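Local atomic coordinates of ORF10 (Moritella marina, PDB entry 6RIW), a protein that forms the ketosynthase-chain length factor didomain of a polyunsaturated fatty acid synthase and probably extends acyl chains through 3-oxoacyl-[acyl-carrier-protein] synthase activity. Residues 143-148 / 919-924; 137-142 / 510-515; 626-631 / 915-920. All coordinates share one frame; numbering follows the deposited sequence.

Contact 1: 143-148 / 919-924; sequences NALKAV and NAIVNS
Ala144 meets Ile921 and Val922 with its single methyl group, a group small enough to let the helices come close: the CA atoms of Ala144 and Val922 are 5.8 Å apart. The tight part is where Ala144 faces Ile921 and where Val148 covers the backbone at Val922. Ala144 CB rests 3.7 Å from Ile921 CG2 and also touches CB of the same residue, so the methyl sits against the branch point. Ile921 holds CG2 opposite its own backbone N (chi1 to CG1 -63°), a setting that turns this methyl to the other helix while CD1 also reaches Ala144 CB. Leu145 adds a second wall, its CD2 lying 4.0 Å from Ile921 CG2, with the two side chains at about a right angle. One turn on from Ala144, Val148 lays CG2 over the backbone of the short helix, 3.6 Å from Val922 CA. The looser side is limited to Val922 CG1 and the exposed Ala147. Here Val922 CG1 spans the gap, touching Ala144 and reaching Ala147 CB at 4.1 Å. Leu929 and Lys933 of helix 929-934 cover Val148 further. What results is apolar helix-helix packing, in which the i, i+3, i+4 face of a long ketosynthase helix, 129-148, receives the last turn of the short helix 917-922.

Contact 2: 137-142 / 510-515; sequences YHQVVD and ESNANV
Gln139 and Asn514 bring their amides together nearly perpendicular, with the planes 81° apart. Gln139 OE1 comes in beyond the ND2 edge of the Asn514 amide, raised from its plane, 3.4 Å from Asn514 ND2, while the aliphatic part of Gln139 lies against Asn514 CB. The stronger partner of each amide is Asn143, one turn along helix 129-148: its ND2 donates to Gln139 OE1, and its OD1 accepts from the ND2 atoms of both Asn514 and Asn512. The third amide, that of Asn512, has an apolar face. Val140 CG2 lies over that face, 4.0 Å from Asn512 CG, and Val140 CA approaches Asn512 ND2 on the same side. In the plane of the Asn512 carbonyl, Val515 N-H meets a lone pair of OD1 at 2.9 Å in a nearly straight bond (167° at the hydrogen), which makes Asn512 the N-cap of helix 513-519. With CG swung opposite its backbone N (chi1 -172°), Asn512 can reach both helices. Beside the amides, Val515 CG2 rests against both Gln139 CB and Val140 CG2. The chemistry implies a neutral seam between the ketosynthase half and the second ketosynthase-like half, presumably the chain length factor: hydrogen bonds shared among the amides fix how the side chains are turned, and one asparagine caps an N-H of the helix start while offering its face to valine.

Contact 3: 626-631 / 915-920; sequences DGVASA and QLISNA
Ile917 sets its CB, with both branches, against the carbonyl oxygen of Gly627. CG1, opposite the carbonyl carbon of Ile917 and beside its backbone N (chi1 -59°), comes within 3.2 Å of Gly627 O. CG2 lies farther along, at 3.8 Å from the same oxygen. The backbone joins in: Ile917 CA approaches Gly627 O at 3.4 Å in a CA-H...O contact, with 143° at the hydrogen. With no side chain on Gly627, the backbones approach closely: the CA atoms of Gly627 and Ile917 are 4.4 Å apart. In the fold, the last turn of helix 614-628, part of the second ketosynthase-like region, meets the first turn of helix 917-922, whose N-cap position is Leu916. Ala920, one turn into that helix, directs its methyl at Gly627 CA, 3.8 Å away. Val628 turns its CB from the short helix, yet CG2 still grazes Ile917 CG2 at 4.4 Å; its other neighbours include Val141 and Arg594. A water bridges the carbonyl oxygens of Gly627 and Gln915, 2.9 Å from Gly627 O, though it cannot serve every acceptor around it at once. Asp626, exposed to solvent, sends its carboxylate away to a salt bridge with Arg594.

The three contacts form one cluster, with centres 10 to 12 Å apart, in which helices 129-148 and 917-922 are the shared elements. Contacts 1 and 2 use adjoining parts of the former, and contacts 1 and 3 overlap at Asn919 and Ala920 of the latter. Asn143, which lies in contact 1 but takes no part in its packing, joins it to contact 2 through its amide. Contacts 2 and 3 meet through valines, Val141 CG2 lying 3.5 Å from Val628 CG2, and through Val140 CG1, 3.9 Å from Ile917 CG2. The cluster is structural packing away from the magnesium site at Met1 and Lys286.

Contact 1: 143-148 / 919-924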
# COMPACT_ATOMS: atom_id res chain seq x y z
N ASN A 143 -9.75 30.70 -8.76
CA ASN A 143 -9.25 31.84 -9.52
C ASN A 143 -9.76 31.81 -10.96
O ASN A 143 -10.00 32.88 -11.54
CB ASN A 143 -7.73 31.87 -9.52
CG ASN A 143 -7.14 32.05 -8.13
OD1 ASN A 143 -5.92 32.01 -7.97
ND2 ASN A 143 -8.00 32.22 -7.12
N ALA A 144 -9.91 30.63 -11.55
CA ALA A 144 -10.49 30.54 -12.89
C ALA A 144 -11.93 31.05 -12.90
O ALA A 144 -12.34 31.77 -13.83
CB ALA A 144 -10.45 29.10 -13.40
N LEU A 145 -12.72 30.67 -11.90
CA LEU A 145 -14.11 31.13 -11.83
C LEU A 145 -14.22 32.63 -11.56
O LEU A 145 -15.16 33.27 -12.04
CB LEU A 145 -14.88 30.32 -10.78
CG LEU A 145 -15.17 28.87 -11.21
CD1 LEU A 145 -15.78 28.00 -10.11
CD2 LEU A 145 -16.01 28.80 -12.48
N LYS A 146 -13.29 33.21 -10.79
CA LYS A 146 -13.22 34.67 -10.70
C LYS A 146 -13.05 35.29 -12.08
O LYS A 146 -13.70 36.30 -12.41
CB LYS A 146 -12.06 35.10 -9.79
CG LYS A 146 -12.25 34.85 -8.29
CD LYS A 146 -11.04 35.41 -7.56
CE LYS A 146 -11.35 35.75 -6.10
NZ LYS A 146 -11.68 34.52 -5.29
N ALA A 147 -12.16 34.72 -12.90
CA ALA A 147 -11.92 35.28 -14.23
C ALA A 147 -13.13 35.14 -15.14
O ALA A 147 -13.36 35.99 -16.00
CB ALA A 147 -10.69 34.62 -14.87
N VAL A 148 -13.92 34.08 -14.95
CA VAL A 148 -15.06 33.83 -15.82
C VAL A 148 -16.30 34.59 -15.37
O VAL A 148 -17.00 35.20 -16.18
CB VAL A 148 -15.33 32.31 -15.90
CG1 VAL A 148 -16.64 32.03 -16.58
CG2 VAL A 148 -14.19 31.61 -16.65
N ASN A 919 -7.11 26.72 -17.94
CA ASN A 919 -7.50 26.88 -19.34
C ASN A 919 -8.82 26.18 -19.63
O ASN A 919 -9.64 26.69 -20.41
CB ASN A 919 -6.41 26.32 -20.26
CG ASN A 919 -5.21 27.22 -20.37
OD1 ASN A 919 -5.19 28.33 -19.82
ND2 ASN A 919 -4.19 26.75 -21.08
N ALA A 920 -9.02 24.98 -19.07
CA ALA A 920 -10.23 24.22 -19.32
C ALA A 920 -11.47 24.96 -18.82
O ALA A 920 -12.55 24.80 -19.38
CB ALA A 920 -10.16 22.84 -18.66
N ILE A 921 -11.33 25.75 -17.77
CA ILE A 921 -12.45 26.52 -17.25
C ILE A 921 -12.57 27.87 -17.96
O ILE A 921 -13.63 28.20 -18.50
CB ILE A 921 -12.29 26.67 -15.72
CG1 ILE A 921 -12.36 25.29 -15.06
CG2 ILE A 921 -13.33 27.62 -15.14
CD1 ILE A 921 -11.83 25.25 -13.61
N VAL A 922 -11.48 28.65 -18.02
CA VAL A 922 -11.55 30.01 -18.54
C VAL A 922 -11.85 30.02 -20.03
O VAL A 922 -12.48 30.97 -20.53
CB VAL A 922 -10.27 30.83 -18.25
CG1 VAL A 922 -10.01 30.98 -16.74
CG2 VAL A 922 -9.08 30.26 -18.96
N ASN A 923 -11.44 29.00 -20.78
CA ASN A 923 -11.72 28.97 -22.21
C ASN A 923 -12.84 28.02 -22.55
O ASN A 923 -12.94 27.58 -23.70
CB ASN A 923 -10.46 28.60 -23.01
CG ASN A 923 -9.34 29.60 -22.82
OD1 ASN A 923 -9.57 30.79 -22.61
ND2 ASN A 923 -8.11 29.11 -22.88
N SER A 924 -13.69 27.69 -21.59
CA SER A 924 -14.77 26.74 -21.84
C SER A 924 -15.63 27.22 -23.00
O SER A 924 -15.92 28.41 -23.12
CB SER A 924 -15.64 26.55 -20.60
OG SER A 924 -16.86 25.95 -20.96

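Contact 2: 137-142 / 510-515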
# COMPACT_ATOMS: atom_id res chain seq x y z
N TYR A 137 -5.80 22.26 -5.95
CA TYR A 137 -6.72 22.26 -7.08
C TYR A 137 -7.77 23.34 -6.93
O TYR A 137 -8.19 23.96 -7.92
CB TYR A 137 -7.41 20.91 -7.23
CG TYR A 137 -6.56 19.74 -6.79
CD1 TYR A 137 -5.29 19.55 -7.34
CD2 TYR A 137 -7.03 18.84 -5.81
CE1 TYR A 137 -4.49 18.51 -6.93
CE2 TYR A 137 -6.25 17.78 -5.40
CZ TYR A 137 -4.98 17.61 -5.97
OH TYR A 137 -4.18 16.57 -5.56
N HIS A 138 -8.25 23.55 -5.70
CA HIS A 138 -9.42 24.40 -5.52
C HIS A 138 -9.06 25.88 -5.54
O HIS A 138 -9.88 26.70 -5.97
CB HIS A 138 -10.16 23.98 -4.24
CG HIS A 138 -10.76 22.61 -4.35
ND1 HIS A 138 -10.99 21.79 -3.25
CD2 HIS A 138 -11.13 21.89 -5.44
CE1 HIS A 138 -11.51 20.65 -3.67
NE2 HIS A 138 -11.60 20.68 -4.99
N GLN A 139 -7.82 26.24 -5.19
CA GLN A 139 -7.41 27.62 -5.44
C GLN A 139 -7.41 27.91 -6.93
O GLN A 139 -7.82 29.00 -7.36
CB GLN A 139 -6.02 27.90 -4.85
CG GLN A 139 -5.57 29.39 -5.02
CD GLN A 139 -6.36 30.35 -4.13
OE1 GLN A 139 -6.65 31.50 -4.51
NE2 GLN A 139 -6.74 29.87 -2.95
N VAL A 140 -6.92 26.96 -7.74
CA VAL A 140 -6.89 27.19 -9.18
C VAL A 140 -8.31 27.26 -9.73
O VAL A 140 -8.62 28.15 -10.53
CB VAL A 140 -6.06 26.10 -9.89
CG1 VAL A 140 -6.05 26.34 -11.41
CG2 VAL A 140 -4.63 26.09 -9.35
N VAL A 141 -9.20 26.37 -9.29
CA VAL A 141 -10.61 26.45 -9.71
C VAL A 141 -11.21 27.79 -9.29
O VAL A 141 -11.87 28.46 -10.09
CB VAL A 141 -11.43 25.28 -9.14
CG1 VAL A 141 -12.96 25.51 -9.40
CG2 VAL A 141 -11.01 23.94 -9.74
N ASP A 142 -10.99 28.19 -8.04
CA ASP A 142 -11.49 29.48 -7.56
C ASP A 142 -11.05 30.62 -8.46
O ASP A 142 -11.87 31.46 -8.87
CB ASP A 142 -11.00 29.74 -6.13
CG ASP A 142 -11.31 31.16 -5.65
OD1 ASP A 142 -10.54 32.10 -5.99
OD2 ASP A 142 -12.32 31.34 -4.93
N GLU A 510 1.53 25.50 -11.88
CA GLU A 510 2.67 26.38 -11.62
C GLU A 510 2.43 27.81 -12.10
O GLU A 510 3.19 28.71 -11.73
CB GLU A 510 3.94 25.82 -12.28
CG GLU A 510 4.07 26.15 -13.76
CD GLU A 510 3.36 25.15 -14.67
OE1 GLU A 510 2.53 24.33 -14.21
OE2 GLU A 510 3.64 25.19 -15.89
N SER A 511 1.40 28.02 -12.92
CA SER A 511 1.06 29.36 -13.39
C SER A 511 0.18 30.12 -12.42
O SER A 511 -0.09 31.31 -12.63
CB SER A 511 0.35 29.28 -14.75
OG SER A 511 -1.03 28.98 -14.59
N ASN A 512 -0.28 29.48 -11.36
CA ASN A 512 -1.16 30.14 -10.40
C ASN A 512 -0.30 30.83 -9.34
O ASN A 512 0.38 30.17 -8.55
CB ASN A 512 -2.13 29.14 -9.79
CG ASN A 512 -3.18 29.83 -8.95
OD1 ASN A 512 -2.91 30.21 -7.82
ND2 ASN A 512 -4.37 30.04 -9.53
N ALA A 513 -0.37 32.16 -9.31
CA ALA A 513 0.49 32.91 -8.40
C ALA A 513 0.14 32.65 -6.95
O ALA A 513 1.03 32.66 -6.10
CB ALA A 513 0.38 34.41 -8.72
N ASN A 514 -1.14 32.42 -6.64
CA ASN A 514 -1.53 32.18 -5.25
C ASN A 514 -1.00 30.82 -4.76
O ASN A 514 -0.48 30.72 -3.65
CB ASN A 514 -3.05 32.25 -5.10
CG ASN A 514 -3.59 33.67 -5.26
OD1 ASN A 514 -2.99 34.62 -4.77
ND2 ASN A 514 -4.71 33.82 -5.97
N VAL A 515 -1.14 29.78 -5.57
CA VAL A 515 -0.56 28.48 -5.22
C VAL A 515 0.95 28.60 -5.02
O VAL A 515 1.50 28.12 -4.02
CB VAL A 515 -0.91 27.44 -6.30
CG1 VAL A 515 -0.00 26.18 -6.16
CG2 VAL A 515 -2.40 27.07 -6.21

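Contact 3: 626-631 / 915-920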
# COMPACT_ATOMS: atom_id res chain seq x y z
N ASP A 626 -14.65 19.13 -14.85
CA ASP A 626 -13.85 18.63 -15.97
C ASP A 626 -12.48 19.28 -16.03
O ASP A 626 -11.54 18.68 -16.57
CB ASP A 626 -14.60 18.85 -17.28
CG ASP A 626 -15.78 17.91 -17.44
OD1 ASP A 626 -15.92 16.96 -16.62
OD2 ASP A 626 -16.58 18.11 -18.38
N GLY A 627 -12.33 20.48 -15.45
CA GLY A 627 -11.02 21.08 -15.35
C GLY A 627 -10.09 20.32 -14.43
O GLY A 627 -8.88 20.26 -14.66
N VAL A 628 -10.64 19.71 -13.37
CA VAL A 628 -9.81 19.09 -12.34
C VAL A 628 -9.43 17.66 -12.71
O VAL A 628 -8.27 17.25 -12.55
CB VAL A 628 -10.53 19.14 -10.98
CG1 VAL A 628 -9.72 18.36 -9.94
CG2 VAL A 628 -10.71 20.58 -10.55
N ALA A 629 -10.39 16.86 -13.16
CA ALA A 629 -10.14 15.44 -13.41
C ALA A 629 -11.31 14.88 -14.20
O ALA A 629 -12.39 15.46 -14.19
CB ALA A 629 -9.99 14.66 -12.09
N SER A 630 -11.08 13.73 -14.83
CA SER A 630 -12.16 13.04 -15.53
C SER A 630 -13.02 12.28 -14.54
O SER A 630 -12.57 11.90 -13.45
CB SER A 630 -11.59 12.06 -16.56
OG SER A 630 -10.75 12.74 -17.48
N ALA A 631 -14.28 12.08 -14.91
CA ALA A 631 -15.17 11.27 -14.08
C ALA A 631 -14.65 9.84 -13.99
O ALA A 631 -13.96 9.35 -14.89
CB ALA A 631 -16.59 11.26 -14.66
N GLN A 915 -4.94 17.62 -18.44
CA GLN A 915 -5.54 18.87 -18.88
C GLN A 915 -5.20 20.03 -17.96
O GLN A 915 -5.18 19.90 -16.73
CB GLN A 915 -7.06 18.69 -18.95
CG GLN A 915 -7.85 19.92 -19.34
CD GLN A 915 -9.20 19.55 -19.88
OE1 GLN A 915 -10.00 18.93 -19.19
NE2 GLN A 915 -9.45 19.92 -21.12
N LEU A 916 -4.90 21.19 -18.56
CA LEU A 916 -4.63 22.39 -17.78
C LEU A 916 -5.93 22.86 -17.12
O LEU A 916 -6.90 23.17 -17.82
CB LEU A 916 -4.05 23.47 -18.67
CG LEU A 916 -2.87 22.94 -19.51
CD1 LEU A 916 -2.63 23.79 -20.76
CD2 LEU A 916 -1.64 22.88 -18.64
N ILE A 917 -5.95 22.91 -15.77
CA ILE A 917 -7.19 23.20 -15.05
C ILE A 917 -7.74 24.58 -15.43
O ILE A 917 -8.93 24.73 -15.75
CB ILE A 917 -6.97 23.10 -13.53
CG1 ILE A 917 -6.49 21.69 -13.12
CG2 ILE A 917 -8.28 23.45 -12.78
CD1 ILE A 917 -5.98 21.65 -11.66
N SER A 918 -6.91 25.62 -15.33
CA SER A 918 -7.43 26.97 -15.53
C SER A 918 -7.91 27.16 -16.96
O SER A 918 -9.02 27.66 -17.19
CB SER A 918 -6.36 28.00 -15.18
OG SER A 918 -6.88 29.31 -15.35
N ASN A 919 -7.11 26.72 -17.94
CA ASN A 919 -7.50 26.88 -19.34
C ASN A 919 -8.82 26.18 -19.63
O ASN A 919 -9.64 26.69 -20.41
CB ASN A 919 -6.41 26.32 -20.26
CG ASN A 919 -5.21 27.22 -20.37
OD1 ASN A 919 -5.19 28.33 -19.82
ND2 ASN A 919 -4.19 26.75 -21.08
N ALA A 920 -9.02 24.98 -19.07
CA ALA A 920 -10.23 24.22 -19.32
C ALA A 920 -11.47 24.96 -18.82
O ALA A 920 -12.55 24.80 -19.38
CB ALA A 920 -10.16 22.84 -18.66
O HOH W 1 -7.05 18.16 -15.58